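Local coordinates for A-adding tRNA nucleotidyltransferase (Aquifex aeolicus, PDB 4WBY), which adds the terminal adenosine to tRNA ending in CC, using ATP and magnesium, to complete the CCA 3' end, at residues 70-73 with 78-81; 114-119 with 139-144. One frame throughout, in Å; residues are numbered along the deposited sequence.

Interaction 1 of 2, residues 70-73 with 78-81; sequences HPFP and AHLK
His70 and His79 face each other as an antiparallel hydrogen-bonded pair, the two strand axes 4.7 Å apart and their directions 168° from one another, so residues 70-72 and 78-81 are the two arms of a beta hairpin. Two backbone bonds define the pair: His70 N gives its hydrogen to His79 O at 2.8 Å, and His79 N reaches His70 O at 3.0 Å. The same His70 O also accepts a CA-H...O contact from Ala78 CA at 3.2 Å. One step on, Pro71 and Ala78 form a non-hydrogen-bonded pair, their CA atoms 4.3 Å apart; a proline, with no N-H to give, suits such a position.

The side chain of His79 is the one to follow. Its CB lies on the same side of the sheet as that of His70, and CG is anti to the carbonyl carbon (chi1 -58°), which carries the ring toward Phe72. ND1 comes first, 3.5 Å from Phe72 CE2 and a little farther from CD2; CE1 is next, 4.0 Å from Phe72 CE2. The ring planes stand at 82° and meet obliquely. NE2, at the tip, is hydrogen-bonded to Glu88 OE1, which gives the ring a second partner and limits its rotation; the His79 side chain lies about 6 Å from that of Asp47, probably a magnesium ligand.

Within the head-domain sheet, strand 69-72 is outermost and strand 77-82 lies between it and strand 85-91; backbone hydrogen bonds link Ala78 with Phe89 and Leu80 with Leu87. Helix 54-65 packs on the face opposite His70 and His79, that of Pro71 and Ala78, where Ile55 touches Pro71, and Ala58 meets both Ala78 and Leu80.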
loop_
_atom_site.group_PDB
_atom_site.type_symbol
_atom_site.label_atom_id
_atom_site.label_comp_id
_atom_site.label_asym_id
_atom_site.label_seq_id
_atom_site.Cartn_x
_atom_site.Cartn_y
_atom_site.Cartn_z
ATOM N N HIS A 70 -18.879 -15.402 7.052
ATOM C CA HIS A 70 -19.117 -15.180 5.633
ATOM C C HIS A 70 -18.503 -16.284 4.802
ATOM O O HIS A 70 -17.296 -16.271 4.579
ATOM C CB HIS A 70 -18.491 -13.860 5.170
ATOM C CG HIS A 70 -19.269 -12.634 5.529
ATOM N ND1 HIS A 70 -18.784 -11.364 5.295
ATOM C CD2 HIS A 70 -20.497 -12.472 6.075
ATOM C CE1 HIS A 70 -19.675 -10.475 5.693
ATOM N NE2 HIS A 70 -20.722 -11.121 6.173
ATOM N N PRO A 71 -19.324 -17.232 4.332
ATOM C CA PRO A 71 -18.812 -18.329 3.505
ATOM C C PRO A 71 -18.774 -17.991 2.024
ATOM O O PRO A 71 -19.612 -17.234 1.521
ATOM C CB PRO A 71 -19.814 -19.454 3.768
ATOM C CG PRO A 71 -21.102 -18.729 3.992
ATOM C CD PRO A 71 -20.743 -17.423 4.681
ATOM N N PHE A 72 -17.803 -18.572 1.334
ATOM C CA PHE A 72 -17.669 -18.428 -0.103
ATOM C C PHE A 72 -17.396 -19.796 -0.717
ATOM O O PHE A 72 -16.245 -20.151 -0.958
ATOM C CB PHE A 72 -16.553 -17.438 -0.431
ATOM C CG PHE A 72 -16.805 -16.057 0.100
ATOM C CD1 PHE A 72 -17.525 -15.136 -0.648
ATOM C CD2 PHE A 72 -16.349 -15.684 1.353
ATOM C CE1 PHE A 72 -17.770 -13.864 -0.160
ATOM C CE2 PHE A 72 -16.591 -14.411 1.844
ATOM C CZ PHE A 72 -17.301 -13.503 1.086
ATOM N N PRO A 73 -18.463 -20.576 -0.952
ATOM C CA PRO A 73 -18.351 -21.969 -1.405
ATOM C C PRO A 73 -17.524 -22.136 -2.675
ATOM O O PRO A 73 -16.790 -23.113 -2.795
ATOM C CB PRO A 73 -19.805 -22.376 -1.651
ATOM C CG PRO A 73 -20.592 -21.504 -0.738
ATOM C CD PRO A 73 -19.863 -20.189 -0.704
ATOM N N ALA A 78 -13.850 -18.927 4.011
ATOM C CA ALA A 78 -14.784 -18.245 4.904
ATOM C C ALA A 78 -14.053 -17.207 5.743
ATOM O O ALA A 78 -12.881 -17.372 6.063
ATOM C CB ALA A 78 -15.504 -19.246 5.805
ATOM N N HIS A 79 -14.758 -16.145 6.102
ATOM C CA HIS A 79 -14.195 -15.069 6.904
ATOM C C HIS A 79 -15.065 -14.811 8.119
ATOM O O HIS A 79 -16.294 -14.912 8.045
ATOM C CB HIS A 79 -14.055 -13.783 6.076
ATOM C CG HIS A 79 -13.200 -13.934 4.857
ATOM N ND1 HIS A 79 -13.643 -14.555 3.709
ATOM C CD2 HIS A 79 -11.926 -13.548 4.610
ATOM C CE1 HIS A 79 -12.681 -14.538 2.804
ATOM N NE2 HIS A 79 -11.627 -13.934 3.325
ATOM N N LEU A 80 -14.422 -14.510 9.243
ATOM C CA LEU A 80 -15.132 -14.099 10.451
ATOM C C LEU A 80 -14.210 -13.248 11.306
ATOM O O LEU A 80 -12.998 -13.205 11.082
ATOM C CB LEU A 80 -15.646 -15.307 11.244
ATOM C CG LEU A 80 -14.573 -16.289 11.706
ATOM C CD1 LEU A 80 -14.901 -16.884 13.066
ATOM C CD2 LEU A 80 -14.419 -17.401 10.683
ATOM N N LYS A 81 -14.794 -12.545 12.263
ATOM C CA LYS A 81 -14.039 -11.697 13.163
ATOM C C LYS A 81 -14.370 -12.104 14.592
ATOM O O LYS A 81 -15.536 -12.284 14.932
ATOM C CB LYS A 81 -14.373 -10.220 12.925
ATOM C CG LYS A 81 -13.482 -9.248 13.693
ATOM C CD LYS A 81 -13.746 -7.796 13.303
ATOM C CE LYS A 81 -12.798 -6.848 14.030
ATOM N NZ LYS A 81 -12.980 -5.425 13.616
#

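Interaction 2 of 2, residues 114-119 with 139-144; sequences DLIRRD and DYFGGL
Ile116 and Phe141 mark the closest backbone approach, CA to CA 7.9 Å, and the contact is made by side chains. It joins the end of helix 111-116 to the loop that leads into helix 143-149, with Gly142 at the N-cap, within the nucleotidyltransferase head domain. The rim of the Phe141 ring lies against Leu115 and Ile116. Leu115 CB lies at the ring edge, in its plane, 3.8 Å from CE2; Ile116, crossing at about a right angle, brings CB to 3.5 Å from Phe141 CZ. CG1 anti to the backbone N (chi1 -158°) sends the branch along CE1, and chi2 keeps CD1 extended. Tyr140 CB sits over the centre of the Phe141 ring, while Leu115 CD1 meets the edge of the Tyr140 ring. With an alanine in place of Phe141, a gap is likely to open beside Leu115 and Ile116, and Tyr140 CB would probably lose the ring it rests on. Behind this apolar joint, Asp114 forms salt bridges with Arg117, through OD2, and with the ATP-binding Arg118, through OD1, second-shell support that probably steadies the latter. Arg118 NH2 donates in its guanidinium plane to the syn lone pair of Asp114 OD1, at 2.7 Å.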
loop_
_atom_site.group_PDB
_atom_site.type_symbol
_atom_site.label_atom_id
_atom_site.label_comp_id
_atom_site.label_asym_id
_atom_site.label_seq_id
_atom_site.Cartn_x
_atom_site.Cartn_y
_atom_site.Cartn_z
ATOM N N ASP A 114 -0.432 -26.228 -1.770
ATOM C CA ASP A 114 -1.016 -24.906 -1.574
ATOM C C ASP A 114 0.050 -23.819 -1.389
ATOM O O ASP A 114 -0.139 -22.665 -1.776
ATOM C CB ASP A 114 -1.947 -24.922 -0.366
ATOM C CG ASP A 114 -2.635 -23.599 -0.153
ATOM O OD1 ASP A 114 -2.099 -22.777 0.621
ATOM O OD2 ASP A 114 -3.709 -23.379 -0.759
ATOM N N LEU A 115 1.169 -24.185 -0.782
ATOM C CA LEU A 115 2.225 -23.212 -0.536
ATOM C C LEU A 115 3.077 -22.953 -1.777
ATOM O O LEU A 115 3.494 -21.823 -2.019
ATOM C CB LEU A 115 3.112 -23.680 0.615
ATOM C CG LEU A 115 2.421 -23.766 1.976
ATOM C CD1 LEU A 115 3.385 -24.321 3.006
ATOM C CD2 LEU A 115 1.944 -22.392 2.392
ATOM N N ILE A 116 3.330 -23.994 -2.564
ATOM C CA ILE A 116 4.282 -23.889 -3.664
ATOM C C ILE A 116 3.720 -23.027 -4.791
ATOM O O ILE A 116 4.460 -22.577 -5.669
ATOM C CB ILE A 116 4.669 -25.289 -4.195
ATOM C CG1 ILE A 116 6.009 -25.251 -4.939
ATOM C CG2 ILE A 116 3.569 -25.870 -5.066
ATOM C CD1 ILE A 116 6.499 -26.634 -5.360
ATOM N N ARG A 117 2.417 -22.769 -4.750
ATOM C CA ARG A 117 1.779 -21.939 -5.766
ATOM C C ARG A 117 1.788 -20.449 -5.401
ATOM O O ARG A 117 1.266 -19.626 -6.146
ATOM C CB ARG A 117 0.340 -22.398 -5.999
ATOM C CG ARG A 117 -0.510 -22.201 -4.782
ATOM C CD ARG A 117 -1.986 -22.310 -5.067
ATOM N NE ARG A 117 -2.745 -22.130 -3.834
ATOM C CZ ARG A 117 -3.001 -20.950 -3.279
ATOM N NH1 ARG A 117 -2.566 -19.832 -3.849
ATOM N NH2 ARG A 117 -3.699 -20.886 -2.153
ATOM N N ARG A 118 2.386 -20.096 -4.268
ATOM C CA ARG A 118 2.408 -18.693 -3.837
ATOM C C ARG A 118 3.548 -17.907 -4.496
ATOM O O ARG A 118 4.247 -18.444 -5.356
ATOM C CB ARG A 118 2.478 -18.637 -2.313
ATOM C CG ARG A 118 1.138 -19.057 -1.705
ATOM C CD ARG A 118 1.212 -19.495 -0.263
ATOM N NE ARG A 118 -0.063 -20.093 0.128
ATOM C CZ ARG A 118 -1.046 -19.438 0.736
ATOM N NH1 ARG A 118 -0.890 -18.156 1.049
ATOM N NH2 ARG A 118 -2.178 -20.074 1.051
ATOM N N ASP A 119 3.738 -16.634 -4.154
ATOM C CA ASP A 119 4.657 -15.851 -4.988
ATOM C C ASP A 119 6.150 -15.994 -4.630
ATOM O O ASP A 119 6.950 -16.345 -5.505
ATOM C CB ASP A 119 4.265 -14.362 -5.035
ATOM C CG ASP A 119 3.993 -13.729 -3.665
ATOM O OD1 ASP A 119 4.299 -14.296 -2.593
ATOM O OD2 ASP A 119 3.471 -12.592 -3.685
ATOM N N ASP A 139 8.519 -24.992 6.442
ATOM C CA ASP A 139 9.284 -24.193 5.500
ATOM C C ASP A 139 9.911 -25.123 4.477
ATOM O O ASP A 139 11.009 -25.647 4.689
ATOM C CB ASP A 139 10.339 -23.376 6.247
ATOM C CG ASP A 139 11.188 -22.533 5.337
ATOM O OD1 ASP A 139 10.827 -22.340 4.154
ATOM O OD2 ASP A 139 12.228 -22.064 5.832
ATOM N N TYR A 140 9.176 -25.361 3.392
ATOM C CA TYR A 140 9.612 -26.281 2.348
ATOM C C TYR A 140 10.595 -25.684 1.359
ATOM O O TYR A 140 11.299 -26.425 0.675
ATOM C CB TYR A 140 8.414 -26.797 1.543
ATOM C CG TYR A 140 7.419 -27.632 2.312
ATOM C CD1 TYR A 140 7.780 -28.863 2.848
ATOM C CD2 TYR A 140 6.107 -27.209 2.467
ATOM C CE1 TYR A 140 6.867 -29.636 3.540
ATOM C CE2 TYR A 140 5.183 -27.979 3.158
ATOM C CZ TYR A 140 5.571 -29.189 3.693
ATOM O OH TYR A 140 4.660 -29.957 4.377
ATOM N N PHE A 141 10.626 -24.358 1.266
ATOM C CA PHE A 141 11.233 -23.707 0.110
ATOM C C PHE A 141 12.322 -22.702 0.444
ATOM O O PHE A 141 12.719 -21.912 -0.405
ATOM C CB PHE A 141 10.144 -23.031 -0.718
ATOM C CG PHE A 141 8.953 -23.909 -0.951
ATOM C CD1 PHE A 141 9.071 -25.063 -1.709
ATOM C CD2 PHE A 141 7.721 -23.596 -0.400
ATOM C CE1 PHE A 141 7.976 -25.885 -1.921
ATOM C CE2 PHE A 141 6.622 -24.414 -0.607
ATOM C CZ PHE A 141 6.748 -25.559 -1.366
ATOM N N GLY A 142 12.832 -22.765 1.664
ATOM C CA GLY A 142 13.944 -21.918 2.059
ATOM C C GLY A 142 13.548 -20.507 2.448
ATOM O O GLY A 142 14.336 -19.572 2.285
ATOM N N GLY A 143 12.333 -20.345 2.962
ATOM C CA GLY A 143 11.853 -19.030 3.341
ATOM C C GLY A 143 12.620 -18.414 4.494
ATOM O O GLY A 143 12.928 -17.227 4.460
ATOM N N LEU A 144 12.941 -19.202 5.517
ATOM C CA LEU A 144 13.658 -18.641 6.657
ATOM C C LEU A 144 15.070 -18.230 6.236
ATOM O O LEU A 144 15.564 -17.178 6.648
ATOM C CB LEU A 144 13.704 -19.627 7.829
ATOM C CG LEU A 144 14.221 -19.055 9.155
ATOM C CD1 LEU A 144 13.342 -17.909 9.685
ATOM C CD2 LEU A 144 14.338 -20.158 10.208
#

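From the N terminus, interaction 1 closes first: a four-residue connection (73-76) brings strand 77-82 back beside strand 69-72, making a local hairpin. Interaction 2 closes later over a wider loop of 19 residues, which carries strands 126-128 and 137-138 between its two ends. The contacts follow in series, neither nested nor crossed, and all four segments belong to the head domain. Their centres are 25 Å apart, their nearest atoms about 11 Å. In the mixed sheet, the hairpin includes one outermost strand, 69-72, whereas the loop of 114-119 with 139-144 spans the other, 137-138; one contact pairs strands and the other joins a helix end to the loop before the next helix.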